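Local coordinates for putative uncharacterized protein (Streptococcus mutans, PDB 3L7N), which probably acts as a type 1 glutamine amidotransferase, a family that hydrolyses glutamine and passes the released ammonia on to a second substrate, at residues G54-S59 with K63-Y68; G140-D145 with A192-L197; L18-A21 with G25-V28; Y174-H179 with Y226-R231; K41-F46 with S83-V88. One frame throughout, in Å; residues are numbered along the deposited sequence.

In the fold
Strand 86-90, between strands 48-51 and 173-176 in the parallel part of one mixed sheet, runs into a GxCxG pattern (Gly89, Cys91, Gly93) that probably forms the nucleophile elbow. Contacts 1 and 2 bring Pro55 and Trp142 near that elbow without touching it, while segment 174-179 of contact 4 bonds to it through the Phe176 backbone. Contacts 4 and 5 meet inside the sheet, where Tyr174 N lies 3.1 Å from Ile87 O. Contact 3, at the edge strand, is tied to contact 4 by Trp20 NE1, 3.2 Å from Asp230 OD1. Gly140 O, 2.9 Å from His179 N, joins contacts 2 and 4. Contacts 2 and 5 lie farthest apart, their centres about 30 Å from each other.

Contact 1 (G54-S59 with K63-Y68); sequences GPQSPS and KEFPYY
Gln56 pushes its side chain into a notch made by Phe65, Tyr67 and Tyr68. Its CB lies over one face of the Tyr68 ring, 3.7 Å from Tyr68 CZ. CG, turned anti to the carbonyl carbon (chi1 -51°), touches two aromatic faces at once. It sits 3.6 Å from the centroid of the Phe65 ring and 3.7 Å from that of Tyr68, close to both ring normals, so each is a CH-pi contact. The chain then bends at chi2, and the amide lies nearly flat against Tyr68, the planes 21° apart. At the tip, NE2 comes to the edge of the Tyr67 ring, 3.0 Å from Tyr67 OH, and makes a weak hydrogen bond to His8 O. Tyr68 OH donates to Ser57 O (2.8 Å), from above the carbonyl plane. Ser57 OG in turn accepts from Ser59 N, an ST turn. Pro55 CG rests 4.3 Å from Phe65 CE1. Leu92 of helix 92-100 touches Gln56 and Tyr68. Segment 54-59 begins within a Gly-Gly-Pro sequence after strand 48-51, which in type 1 amidotransferases belongs to the loop associated with the oxyanion hole; Pro55 near the putative nucleophile elbow is consistent with that.

Contact 2 (G140-D145 with A192-L197); sequences GHWHGD and AQEDDL
Trp142 and Glu194 meet through one polar bond and a light carbon contact. The hydrogen bond runs from Trp142 NE1 to Glu194 OE1, 3.1 Å long with an N-H...O angle of 153°. The acceptor sits at the edge of the indole and close to its plane, and the N-H meets OE1 nearly end-on to the C-O bond. Carboxylate and ring are almost coplanar, 17° apart, so the carboxylate continues the indole plane in line with the N-H. Glu194 arrives there because CG is anti to its backbone N (chi1 -162°) and the chain bends at chi2, carrying the carboxylate back to the indole. The apolar part is slight: Trp142 CZ2 lies 4.0 Å from Glu194 CB along the benzene edge. In the backbone, Trp142 and His143 both face Glu112, a classic beta bulge in strand 136-143. Glu194 is the first residue to leave helical geometry after helix 184-193. The bond thus links the residue just past that helix to the bulged strand, while the indole also packs on Ile113 of strand 106-113 and on Met213 of helix 210-214, where Leu197 touches Met213 as well.

Contact 3 (L18-A21 with G25-V28); sequences LAWA and GHDV
Trp20 and His26 set their rings against each other at a slant: the six-membered ring of Trp20 and the imidazole of His26 have planes 43° apart and centroids 4.9 Å apart, so the pair is neither a stack nor an edge-to-face contact. His26 ND1 hangs over one face of the indole, and His26 CE1 comes to 3.5 Å from Trp20 CH2, at the far end of the benzene ring. Trp20 reaches this place with CG anti to its backbone N (chi1 177°), and its NE1 is bonded to Asp230 of helix 219-233. Beside the rings, the backbone bond from His26 N to Ala21 O is 2.9 Å long and close to straight, with an N-H...O angle of 159°. It belongs to a Schellman motif: Gly25, with positive phi, ends helix 15-23, and the chain folds back on the last turn before entering strand 27-32. Strand 2-7, helix 15-23 and strand 27-32 form one beta-alpha-beta unit, and this turn is its return from helix to edge strand. Farther along the strand the meeting is apolar. Val28 turns its branched end to the helix, CG2 lying 3.7 Å from Ala21 CB and 3.8 Å from Leu18 CD1. The Leu18 side chain crosses that of Val28 at about a right angle. Ile3 of strand 2-7 touches Trp20, Ala21 and His26.

Contact 4 (Y174-H179 with Y226-R231); sequences YAFQCH and YSFLDR
Phe228 holds CG anti to its backbone N (chi1 170°), which throws its ring from the helix down to the sheet; Tyr174 and Phe176 keep CG anti to their carbonyl carbons, and both rise from the strand to meet it. Three rings then interlock. Phe176 presents its edge to the face of Phe228: Phe176 CZ stands 3.5 Å above that plane, over the ring centre, and the two planes are 75° apart. The centroids of the Phe176 and Phe228 rings lie 4.9 Å from each other. Phe228 in turn points its own edge at a face of Tyr174, with Phe228 CZ 3.5 Å from Tyr174 CG and centroids 5.1 Å apart. These are two edge-to-face (T-shaped) pairs in series, the ring of Phe228 using its face for one partner and its rim for the other. The cluster is a buried part of the interface between the sheet and helix 219-233, packed against the sheet at strand 173-176; all three residues are buried. Tyr17 of helix 15-23 and Ile166 of strand 166-170 also touch Phe176. The hydroxyl of Tyr174 lies beyond the cluster, bonded to Asp127 and to Lys168. The backbone of Phe176 pairs with Gly89 and Cys91, placing this part of the strand beside the probable nucleophile elbow.

Contact 5 (K41-F46 with S83-V88); sequences KDIDDF and SEKIIV
The Schellman motif that ends helix 70-82, with Glu84 as its positive-phi residue, delivers Lys85 to the start of strand 86-90, and from there Lys85 reaches across to Ile43 and Phe46 in the loop before strand 48-51. Its chain leaves with CG anti to the carbonyl carbon, bends once at chi2 and then runs extended, bringing the amine to the loop backbone. Lys85 NZ donates to Phe46 O at 3.1 Å, with a C=O...N angle of 163°. On the way the methylenes are used as well: Lys85 CG lies 4.2 Å from Phe46 CE1, approaching the ring obliquely, and Lys85 CE is 4.1 Å from Ile43 CB. The carbonyl oxygen of Ile43 sits over the centre of the Phe46 ring, 4.1 Å above it. A water continues the polar chain, donating to Asp44 OD1 (2.7 Å) and accepting from Lys85 NZ (3.2 Å). Ile43 also touches Lys79 and Ala80 of helix 70-82, and the backbone of strand 86-90 pairs with Leu49 and Leu51 of strand 48-51. The lysine therefore does double work, its aliphatic part packing on Ile43 and Phe46 while its amine serves a backbone carbonyl. Asp44 OD1 stays 5.6 Å from Lys85 NZ, so the opposite charges are linked through water rather than by a direct salt bridge.

Contact 1 (G54-S59 with K63-Y68)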
# COMPACT_ATOMS: atom_id res chain seq x y z
N GLY A 54 -2.78 -1.90 -7.13
CA GLY A 54 -3.47 -2.20 -8.32
C GLY A 54 -2.79 -1.67 -9.55
O GLY A 54 -2.15 -0.64 -9.52
N PRO A 55 -2.99 -2.34 -10.67
CA PRO A 55 -2.46 -1.80 -11.91
C PRO A 55 -3.11 -0.41 -12.35
O PRO A 55 -2.61 0.22 -13.25
CB PRO A 55 -2.84 -2.89 -12.93
CG PRO A 55 -4.14 -3.40 -12.44
CD PRO A 55 -4.02 -3.38 -10.90
N GLN A 56 -4.28 -0.04 -11.78
CA GLN A 56 -4.93 1.23 -12.17
C GLN A 56 -4.21 2.40 -11.53
O GLN A 56 -3.34 2.22 -10.61
CB GLN A 56 -6.40 1.26 -11.72
CG GLN A 56 -7.21 0.06 -12.12
CD GLN A 56 -7.05 -1.15 -11.14
OE1 GLN A 56 -6.15 -1.18 -10.28
NE2 GLN A 56 -7.90 -2.12 -11.30
N SER A 57 -4.54 3.59 -12.00
CA SER A 57 -4.16 4.83 -11.32
C SER A 57 -5.44 5.37 -10.66
O SER A 57 -6.58 4.91 -11.02
CB SER A 57 -3.61 5.86 -12.35
OG SER A 57 -4.70 6.56 -13.01
N PRO A 58 -5.31 6.41 -9.75
CA PRO A 58 -6.56 6.98 -9.21
C PRO A 58 -7.37 7.68 -10.26
O PRO A 58 -8.44 8.13 -9.99
CB PRO A 58 -6.07 7.97 -8.19
CG PRO A 58 -4.79 7.50 -7.81
CD PRO A 58 -4.15 6.86 -8.99
N SER A 59 -6.85 7.77 -11.47
CA SER A 59 -7.64 8.45 -12.50
C SER A 59 -7.99 7.59 -13.67
O SER A 59 -8.70 8.03 -14.54
CB SER A 59 -6.94 9.73 -13.00
OG SER A 59 -5.70 9.41 -13.58
N LYS A 63 -13.41 2.86 -19.11
CA LYS A 63 -13.25 2.36 -20.40
C LYS A 63 -12.06 1.46 -20.41
O LYS A 63 -12.06 0.47 -21.06
CB LYS A 63 -13.08 3.51 -21.41
CG LYS A 63 -13.60 3.17 -22.87
CD LYS A 63 -14.99 3.86 -23.21
CE LYS A 63 -15.44 3.55 -24.72
NZ LYS A 63 -15.73 2.08 -24.95
N GLU A 64 -11.06 1.78 -19.60
CA GLU A 64 -9.93 0.86 -19.41
C GLU A 64 -10.24 -0.35 -18.47
O GLU A 64 -9.71 -1.44 -18.67
CB GLU A 64 -8.62 1.56 -18.89
CG GLU A 64 -8.11 2.82 -19.68
CD GLU A 64 -7.34 3.85 -18.71
OE1 GLU A 64 -7.88 4.99 -18.50
OE2 GLU A 64 -6.30 3.46 -18.09
N PHE A 65 -11.00 -0.11 -17.39
CA PHE A 65 -11.20 -1.13 -16.38
C PHE A 65 -12.61 -1.12 -15.97
O PHE A 65 -12.96 -0.41 -15.02
CB PHE A 65 -10.37 -0.80 -15.14
CG PHE A 65 -8.90 -0.88 -15.36
CD1 PHE A 65 -8.23 -2.13 -15.34
CD2 PHE A 65 -8.15 0.28 -15.52
CE1 PHE A 65 -6.81 -2.20 -15.53
CE2 PHE A 65 -6.74 0.22 -15.72
CZ PHE A 65 -6.08 -1.00 -15.72
N PRO A 66 -13.48 -1.89 -16.67
CA PRO A 66 -14.89 -1.56 -16.62
C PRO A 66 -15.52 -1.72 -15.20
O PRO A 66 -16.71 -1.27 -14.98
CB PRO A 66 -15.48 -2.55 -17.58
CG PRO A 66 -14.46 -2.86 -18.47
CD PRO A 66 -13.17 -2.73 -17.80
N TYR A 67 -14.75 -2.35 -14.26
CA TYR A 67 -15.26 -2.70 -12.87
C TYR A 67 -14.76 -1.71 -11.84
O TYR A 67 -15.15 -1.75 -10.67
CB TYR A 67 -14.77 -4.08 -12.47
CG TYR A 67 -13.24 -4.21 -12.58
CD1 TYR A 67 -12.40 -3.71 -11.57
CD2 TYR A 67 -12.62 -4.77 -13.73
CE1 TYR A 67 -11.03 -3.77 -11.68
CE2 TYR A 67 -11.25 -4.87 -13.82
CZ TYR A 67 -10.46 -4.34 -12.78
OH TYR A 67 -9.10 -4.39 -12.85
N TYR A 68 -13.86 -0.86 -12.25
CA TYR A 68 -13.12 0.01 -11.36
C TYR A 68 -13.77 1.34 -11.30
O TYR A 68 -13.97 1.94 -12.31
CB TYR A 68 -11.75 0.18 -11.93
CG TYR A 68 -10.88 1.12 -11.20
CD1 TYR A 68 -10.39 2.24 -11.82
CD2 TYR A 68 -10.48 0.85 -9.90
CE1 TYR A 68 -9.57 3.07 -11.17
CE2 TYR A 68 -9.65 1.67 -9.25
CZ TYR A 68 -9.18 2.77 -9.87
OH TYR A 68 -8.33 3.61 -9.20

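Contact 2 (G140-D145 with A192-L197)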
# COMPACT_ATOMS: atom_id res chain seq x y z
N GLY A 140 9.79 -3.87 0.18
CA GLY A 140 9.44 -4.08 -1.24
C GLY A 140 8.92 -2.82 -1.95
O GLY A 140 8.42 -1.92 -1.31
N HIS A 141 9.05 -2.77 -3.26
CA HIS A 141 8.59 -1.63 -4.03
C HIS A 141 8.09 -2.13 -5.31
O HIS A 141 8.69 -3.04 -5.89
CB HIS A 141 9.76 -0.63 -4.31
CG HIS A 141 10.32 -0.03 -3.09
ND1 HIS A 141 11.30 -0.66 -2.34
CD2 HIS A 141 9.98 1.08 -2.41
CE1 HIS A 141 11.53 0.04 -1.24
NE2 HIS A 141 10.74 1.11 -1.26
N TRP A 142 7.00 -1.52 -5.81
CA TRP A 142 6.53 -1.80 -7.17
C TRP A 142 5.68 -0.66 -7.79
O TRP A 142 4.53 -0.88 -8.12
CB TRP A 142 5.76 -3.11 -7.22
CG TRP A 142 5.88 -3.80 -8.51
CD1 TRP A 142 5.35 -3.40 -9.72
CD2 TRP A 142 6.59 -5.03 -8.77
NE1 TRP A 142 5.71 -4.30 -10.72
CE2 TRP A 142 6.47 -5.31 -10.16
CE3 TRP A 142 7.29 -5.94 -7.96
CZ2 TRP A 142 6.99 -6.46 -10.75
CZ3 TRP A 142 7.86 -7.05 -8.55
CH2 TRP A 142 7.70 -7.31 -9.93
N HIS A 143 6.28 0.52 -8.05
CA HIS A 143 5.48 1.67 -8.53
C HIS A 143 6.14 2.52 -9.55
O HIS A 143 7.33 2.46 -9.75
CB HIS A 143 5.10 2.55 -7.40
CG HIS A 143 6.25 3.24 -6.78
ND1 HIS A 143 7.28 2.56 -6.16
CD2 HIS A 143 6.55 4.55 -6.68
CE1 HIS A 143 8.14 3.43 -5.67
NE2 HIS A 143 7.73 4.65 -5.97
N GLY A 144 5.33 3.36 -10.17
CA GLY A 144 5.80 4.39 -11.05
C GLY A 144 5.29 5.72 -10.57
O GLY A 144 5.87 6.76 -10.90
N ASP A 145 4.23 5.69 -9.74
CA ASP A 145 3.62 6.90 -9.19
C ASP A 145 3.75 6.95 -7.66
O ASP A 145 4.37 6.07 -7.06
CB ASP A 145 2.17 6.97 -9.58
CG ASP A 145 1.98 7.28 -11.02
OD1 ASP A 145 2.96 7.64 -11.69
OD2 ASP A 145 0.86 7.15 -11.50
N ALA A 192 5.19 -12.38 -13.03
CA ALA A 192 4.46 -13.01 -14.13
C ALA A 192 3.68 -12.01 -14.88
O ALA A 192 3.46 -12.15 -16.05
CB ALA A 192 3.56 -14.09 -13.61
N GLN A 193 3.23 -10.96 -14.19
CA GLN A 193 2.47 -9.86 -14.85
C GLN A 193 3.36 -8.81 -15.58
O GLN A 193 2.91 -8.15 -16.51
CB GLN A 193 1.49 -9.16 -13.87
CG GLN A 193 0.29 -8.52 -14.58
CD GLN A 193 -0.65 -9.61 -15.34
OE1 GLN A 193 -0.55 -10.85 -15.11
NE2 GLN A 193 -1.55 -9.12 -16.20
N GLU A 194 4.62 -8.69 -15.15
CA GLU A 194 5.50 -7.61 -15.64
C GLU A 194 6.03 -7.86 -17.02
O GLU A 194 6.79 -8.79 -17.23
CB GLU A 194 6.66 -7.35 -14.68
CG GLU A 194 7.34 -5.97 -14.89
CD GLU A 194 6.34 -4.78 -14.89
OE1 GLU A 194 5.87 -4.36 -13.78
OE2 GLU A 194 5.99 -4.30 -16.01
N ASP A 195 5.67 -6.99 -17.94
CA ASP A 195 6.31 -6.97 -19.28
C ASP A 195 7.76 -6.42 -19.30
O ASP A 195 8.02 -5.21 -19.06
CB ASP A 195 5.43 -6.23 -20.28
CG ASP A 195 4.24 -7.07 -20.72
OD1 ASP A 195 4.40 -8.35 -20.84
OD2 ASP A 195 3.13 -6.50 -20.89
N ASP A 196 8.71 -7.30 -19.58
CA ASP A 196 10.10 -6.91 -19.68
C ASP A 196 10.62 -6.38 -18.42
O ASP A 196 10.88 -5.21 -18.31
CB ASP A 196 10.30 -5.87 -20.78
CG ASP A 196 10.79 -6.49 -22.07
OD1 ASP A 196 11.95 -7.07 -22.08
OD2 ASP A 196 10.00 -6.46 -23.06
N LEU A 197 10.77 -7.26 -17.44
CA LEU A 197 11.49 -6.90 -16.24
C LEU A 197 13.00 -7.03 -16.53
O LEU A 197 13.85 -6.39 -15.88
CB LEU A 197 11.08 -7.82 -15.11
CG LEU A 197 11.80 -7.59 -13.82
CD1 LEU A 197 11.23 -6.41 -13.11
CD2 LEU A 197 11.72 -8.80 -12.99

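Contact 3 (L18-A21 with G25-V28)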
# COMPACT_ATOMS: atom_id res chain seq x y z
N LEU A 18 -3.16 -9.78 5.33
CA LEU A 18 -4.15 -10.80 5.56
C LEU A 18 -3.66 -11.75 6.61
O LEU A 18 -4.40 -12.05 7.56
CB LEU A 18 -4.48 -11.55 4.29
CG LEU A 18 -5.64 -12.56 4.39
CD1 LEU A 18 -6.82 -11.98 5.19
CD2 LEU A 18 -6.13 -13.05 2.96
N ALA A 19 -2.40 -12.21 6.47
CA ALA A 19 -1.81 -13.15 7.46
C ALA A 19 -1.85 -12.60 8.88
O ALA A 19 -2.29 -13.28 9.83
CB ALA A 19 -0.49 -13.45 7.10
N TRP A 20 -1.42 -11.37 9.03
CA TRP A 20 -1.55 -10.66 10.28
C TRP A 20 -2.94 -10.71 10.76
O TRP A 20 -3.20 -11.08 11.91
CB TRP A 20 -1.10 -9.18 10.13
CG TRP A 20 -1.30 -8.40 11.40
CD1 TRP A 20 -0.51 -8.44 12.54
CD2 TRP A 20 -2.41 -7.56 11.72
NE1 TRP A 20 -1.07 -7.66 13.53
CE2 TRP A 20 -2.24 -7.11 13.06
CE3 TRP A 20 -3.52 -7.11 10.98
CZ2 TRP A 20 -3.14 -6.20 13.69
CZ3 TRP A 20 -4.47 -6.21 11.64
CH2 TRP A 20 -4.26 -5.79 12.96
N ALA A 21 -3.88 -10.28 9.91
CA ALA A 21 -5.29 -10.27 10.33
C ALA A 21 -5.74 -11.68 10.78
O ALA A 21 -6.47 -11.81 11.74
CB ALA A 21 -6.21 -9.69 9.21
N GLY A 25 -6.42 -13.02 14.93
CA GLY A 25 -7.79 -13.43 15.17
C GLY A 25 -8.83 -12.42 14.78
O GLY A 25 -9.87 -12.37 15.37
N HIS A 26 -8.58 -11.66 13.74
CA HIS A 26 -9.57 -10.68 13.30
C HIS A 26 -10.56 -11.23 12.28
O HIS A 26 -10.35 -12.31 11.73
CB HIS A 26 -8.89 -9.46 12.77
CG HIS A 26 -8.15 -8.69 13.83
ND1 HIS A 26 -6.79 -8.43 13.75
CD2 HIS A 26 -8.58 -8.14 15.00
CE1 HIS A 26 -6.42 -7.77 14.83
NE2 HIS A 26 -7.48 -7.58 15.60
N ASP A 27 -11.59 -10.46 12.00
CA ASP A 27 -12.71 -10.94 11.22
C ASP A 27 -12.66 -10.32 9.89
O ASP A 27 -13.10 -9.22 9.73
CB ASP A 27 -14.02 -10.56 11.90
CG ASP A 27 -15.22 -11.03 11.16
OD1 ASP A 27 -15.15 -12.12 10.49
OD2 ASP A 27 -16.24 -10.32 11.19
N VAL A 28 -12.11 -11.05 8.90
CA VAL A 28 -11.76 -10.48 7.58
C VAL A 28 -12.94 -10.50 6.55
O VAL A 28 -13.58 -11.51 6.39
CB VAL A 28 -10.63 -11.24 7.01
CG1 VAL A 28 -10.45 -10.91 5.64
CG2 VAL A 28 -9.40 -10.98 7.76

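Contact 4 (Y174-H179 with Y226-R231)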
# COMPACT_ATOMS: atom_id res chain seq x y z
N TYR A 174 -3.18 5.68 7.66
CA TYR A 174 -1.76 5.63 7.18
C TYR A 174 -1.74 5.14 5.76
O TYR A 174 -2.66 4.50 5.33
CB TYR A 174 -0.98 4.68 8.03
CG TYR A 174 -0.54 5.27 9.30
CD1 TYR A 174 0.83 5.63 9.50
CD2 TYR A 174 -1.47 5.56 10.32
CE1 TYR A 174 1.25 6.24 10.74
CE2 TYR A 174 -1.05 6.18 11.56
CZ TYR A 174 0.30 6.50 11.74
OH TYR A 174 0.66 7.07 12.90
N ALA A 175 -0.68 5.44 5.03
CA ALA A 175 -0.56 5.02 3.64
C ALA A 175 0.86 4.54 3.41
O ALA A 175 1.76 5.13 3.91
CB ALA A 175 -0.86 6.12 2.75
N PHE A 176 1.02 3.41 2.72
CA PHE A 176 2.34 2.89 2.37
C PHE A 176 2.42 2.85 0.89
O PHE A 176 1.61 2.17 0.24
CB PHE A 176 2.53 1.47 2.93
CG PHE A 176 2.65 1.41 4.44
CD1 PHE A 176 3.85 1.16 5.04
CD2 PHE A 176 1.55 1.61 5.24
CE1 PHE A 176 3.96 1.08 6.50
CE2 PHE A 176 1.65 1.55 6.67
CZ PHE A 176 2.86 1.29 7.28
N GLN A 177 3.32 3.61 0.32
CA GLN A 177 3.53 3.50 -1.09
C GLN A 177 4.31 2.20 -1.40
O GLN A 177 4.14 1.58 -2.47
CB GLN A 177 4.28 4.72 -1.61
CG GLN A 177 4.63 4.67 -3.10
CD GLN A 177 3.43 4.40 -3.99
OE1 GLN A 177 3.37 3.35 -4.68
NE2 GLN A 177 2.48 5.36 -4.04
N CYS A 178 5.10 1.78 -0.44
CA CYS A 178 5.94 0.65 -0.58
C CYS A 178 5.17 -0.67 -0.05
O CYS A 178 4.09 -0.56 0.69
CB CYS A 178 7.24 0.90 0.23
SG CYS A 178 6.96 1.38 1.96
N HIS A 179 5.73 -1.84 -0.34
CA HIS A 179 5.10 -3.08 0.03
C HIS A 179 5.94 -3.85 1.12
O HIS A 179 6.89 -4.51 0.79
CB HIS A 179 5.00 -3.94 -1.21
CG HIS A 179 4.15 -3.36 -2.30
ND1 HIS A 179 2.79 -3.59 -2.39
CD2 HIS A 179 4.47 -2.62 -3.38
CE1 HIS A 179 2.31 -3.00 -3.47
NE2 HIS A 179 3.30 -2.40 -4.09
N TYR A 226 4.00 -6.34 10.90
CA TYR A 226 3.26 -6.81 12.04
C TYR A 226 3.37 -5.88 13.19
O TYR A 226 2.39 -5.66 13.92
CB TYR A 226 3.70 -8.23 12.46
CG TYR A 226 3.48 -9.27 11.42
CD1 TYR A 226 2.47 -9.13 10.50
CD2 TYR A 226 4.28 -10.40 11.34
CE1 TYR A 226 2.27 -10.09 9.45
CE2 TYR A 226 4.08 -11.39 10.30
CZ TYR A 226 3.06 -11.21 9.37
OH TYR A 226 2.85 -12.12 8.32
N SER A 227 4.58 -5.37 13.45
CA SER A 227 4.78 -4.47 14.65
C SER A 227 3.98 -3.18 14.44
O SER A 227 3.32 -2.70 15.39
CB SER A 227 6.23 -4.13 14.85
OG SER A 227 6.76 -3.52 13.65
N PHE A 228 4.00 -2.65 13.20
CA PHE A 228 3.15 -1.49 12.85
C PHE A 228 1.62 -1.75 13.07
O PHE A 228 0.95 -1.00 13.84
CB PHE A 228 3.43 -0.98 11.45
CG PHE A 228 2.43 0.05 10.97
CD1 PHE A 228 2.55 1.42 11.34
CD2 PHE A 228 1.32 -0.35 10.16
CE1 PHE A 228 1.59 2.38 10.92
CE2 PHE A 228 0.35 0.60 9.73
CZ PHE A 228 0.48 1.98 10.12
N LEU A 229 1.09 -2.86 12.51
CA LEU A 229 -0.36 -3.13 12.61
C LEU A 229 -0.76 -3.36 14.04
O LEU A 229 -1.81 -2.83 14.50
CB LEU A 229 -0.79 -4.31 11.71
CG LEU A 229 -0.51 -4.14 10.19
CD1 LEU A 229 -0.46 -5.51 9.44
CD2 LEU A 229 -1.55 -3.25 9.62
N ASP A 230 0.07 -4.11 14.77
CA ASP A 230 -0.17 -4.31 16.18
C ASP A 230 -0.26 -3.04 16.93
O ASP A 230 -1.21 -2.84 17.77
CB ASP A 230 0.86 -5.18 16.77
CG ASP A 230 0.59 -6.61 16.52
OD1 ASP A 230 -0.61 -7.04 16.62
OD2 ASP A 230 1.52 -7.30 16.20
N ARG A 231 0.67 -2.12 16.63
CA ARG A 231 0.69 -0.86 17.37
C ARG A 231 -0.44 0.06 16.93
O ARG A 231 -1.07 0.72 17.77
CB ARG A 231 2.02 -0.19 17.26
CG ARG A 231 3.17 -0.89 18.03
CD ARG A 231 4.45 -0.17 17.71
NE ARG A 231 5.62 -0.75 18.30
CZ ARG A 231 6.02 -0.52 19.55
NH1 ARG A 231 5.26 0.20 20.39
NH2 ARG A 231 7.19 -1.05 19.98

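Contact 5 (K41-F46 with S83-V88)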
# COMPACT_ATOMS: atom_id res chain seq x y z
N LYS A 41 -21.51 -0.29 0.84
CA LYS A 41 -22.17 1.02 0.91
C LYS A 41 -22.07 1.72 2.31
O LYS A 41 -22.02 2.97 2.38
CB LYS A 41 -23.60 0.96 0.38
CG LYS A 41 -23.68 1.17 -1.23
CD LYS A 41 -24.06 -0.18 -1.98
CE LYS A 41 -25.39 -0.82 -1.33
NZ LYS A 41 -25.63 -2.27 -1.73
N ASP A 42 -21.91 0.90 3.38
CA ASP A 42 -21.85 1.38 4.83
C ASP A 42 -20.50 1.21 5.43
O ASP A 42 -19.98 0.03 5.51
CB ASP A 42 -22.83 0.53 5.73
CG ASP A 42 -24.22 0.59 5.25
OD1 ASP A 42 -24.60 1.67 4.74
OD2 ASP A 42 -24.94 -0.44 5.29
N ILE A 43 -20.01 2.25 6.09
CA ILE A 43 -18.89 2.10 6.89
C ILE A 43 -19.16 1.27 8.15
O ILE A 43 -18.25 1.02 8.95
CB ILE A 43 -18.25 3.40 7.23
CG1 ILE A 43 -19.26 4.38 7.65
CG2 ILE A 43 -17.54 3.91 6.10
CD1 ILE A 43 -18.93 4.96 8.93
N ASP A 44 -20.38 0.77 8.29
CA ASP A 44 -20.82 0.19 9.61
C ASP A 44 -20.45 -1.25 9.78
O ASP A 44 -20.51 -1.82 10.92
CB ASP A 44 -22.35 0.34 9.78
CG ASP A 44 -22.81 1.85 9.74
OD1 ASP A 44 -22.25 2.69 10.60
OD2 ASP A 44 -23.67 2.20 8.81
N ASP A 45 -20.09 -1.88 8.66
CA ASP A 45 -19.72 -3.29 8.68
C ASP A 45 -18.25 -3.58 8.97
O ASP A 45 -17.84 -4.74 9.01
CB ASP A 45 -20.16 -4.01 7.39
CG ASP A 45 -21.70 -3.91 7.16
OD1 ASP A 45 -22.48 -4.24 8.12
OD2 ASP A 45 -22.11 -3.42 6.06
N PHE A 46 -17.46 -2.54 9.22
CA PHE A 46 -16.08 -2.75 9.51
C PHE A 46 -15.47 -1.70 10.50
O PHE A 46 -16.08 -0.68 10.80
CB PHE A 46 -15.25 -2.87 8.19
CG PHE A 46 -15.27 -1.63 7.34
CD1 PHE A 46 -14.47 -0.50 7.69
CD2 PHE A 46 -16.05 -1.57 6.20
CE1 PHE A 46 -14.48 0.63 6.95
CE2 PHE A 46 -16.08 -0.40 5.41
CZ PHE A 46 -15.29 0.71 5.80
N SER A 83 -15.66 8.82 9.91
CA SER A 83 -16.11 8.12 11.16
C SER A 83 -14.96 7.65 12.04
O SER A 83 -15.16 6.88 12.96
CB SER A 83 -17.01 6.94 10.86
OG SER A 83 -18.19 7.36 10.25
N GLU A 84 -13.78 8.13 11.78
CA GLU A 84 -12.64 7.73 12.55
C GLU A 84 -12.34 6.22 12.47
O GLU A 84 -11.71 5.66 13.36
CB GLU A 84 -12.81 8.13 13.99
CG GLU A 84 -12.37 9.56 14.31
CD GLU A 84 -12.96 10.04 15.66
OE1 GLU A 84 -12.23 10.00 16.69
OE2 GLU A 84 -14.19 10.37 15.69
N LYS A 85 -12.74 5.58 11.38
CA LYS A 85 -12.25 4.18 11.07
C LYS A 85 -10.73 4.16 10.91
O LYS A 85 -10.19 5.00 10.31
CB LYS A 85 -12.89 3.69 9.75
CG LYS A 85 -14.35 3.68 9.78
CD LYS A 85 -14.84 2.69 10.76
CE LYS A 85 -16.36 2.68 10.77
NZ LYS A 85 -16.83 2.12 12.03
N ILE A 86 -10.08 3.10 11.37
CA ILE A 86 -8.65 2.84 11.00
C ILE A 86 -8.58 2.57 9.53
O ILE A 86 -9.35 1.78 9.05
CB ILE A 86 -8.16 1.61 11.71
CG1 ILE A 86 -8.53 1.70 13.20
CG2 ILE A 86 -6.68 1.37 11.41
CD1 ILE A 86 -7.78 0.79 14.08
N ILE A 87 -7.70 3.28 8.78
CA ILE A 87 -7.56 3.02 7.32
C ILE A 87 -6.12 2.80 7.03
O ILE A 87 -5.32 3.41 7.63
CB ILE A 87 -8.02 4.19 6.52
CG1 ILE A 87 -9.41 4.61 7.00
CG2 ILE A 87 -8.03 3.84 5.02
CD1 ILE A 87 -9.96 5.80 6.27
N VAL A 88 -5.79 1.86 6.13
CA VAL A 88 -4.40 1.74 5.59
C VAL A 88 -4.50 1.56 4.05
O VAL A 88 -5.35 0.78 3.60
CB VAL A 88 -3.67 0.55 6.17
CG1 VAL A 88 -2.30 0.26 5.36
CG2 VAL A 88 -3.47 0.72 7.66
O HOH W 1 -20.03 2.15 12.11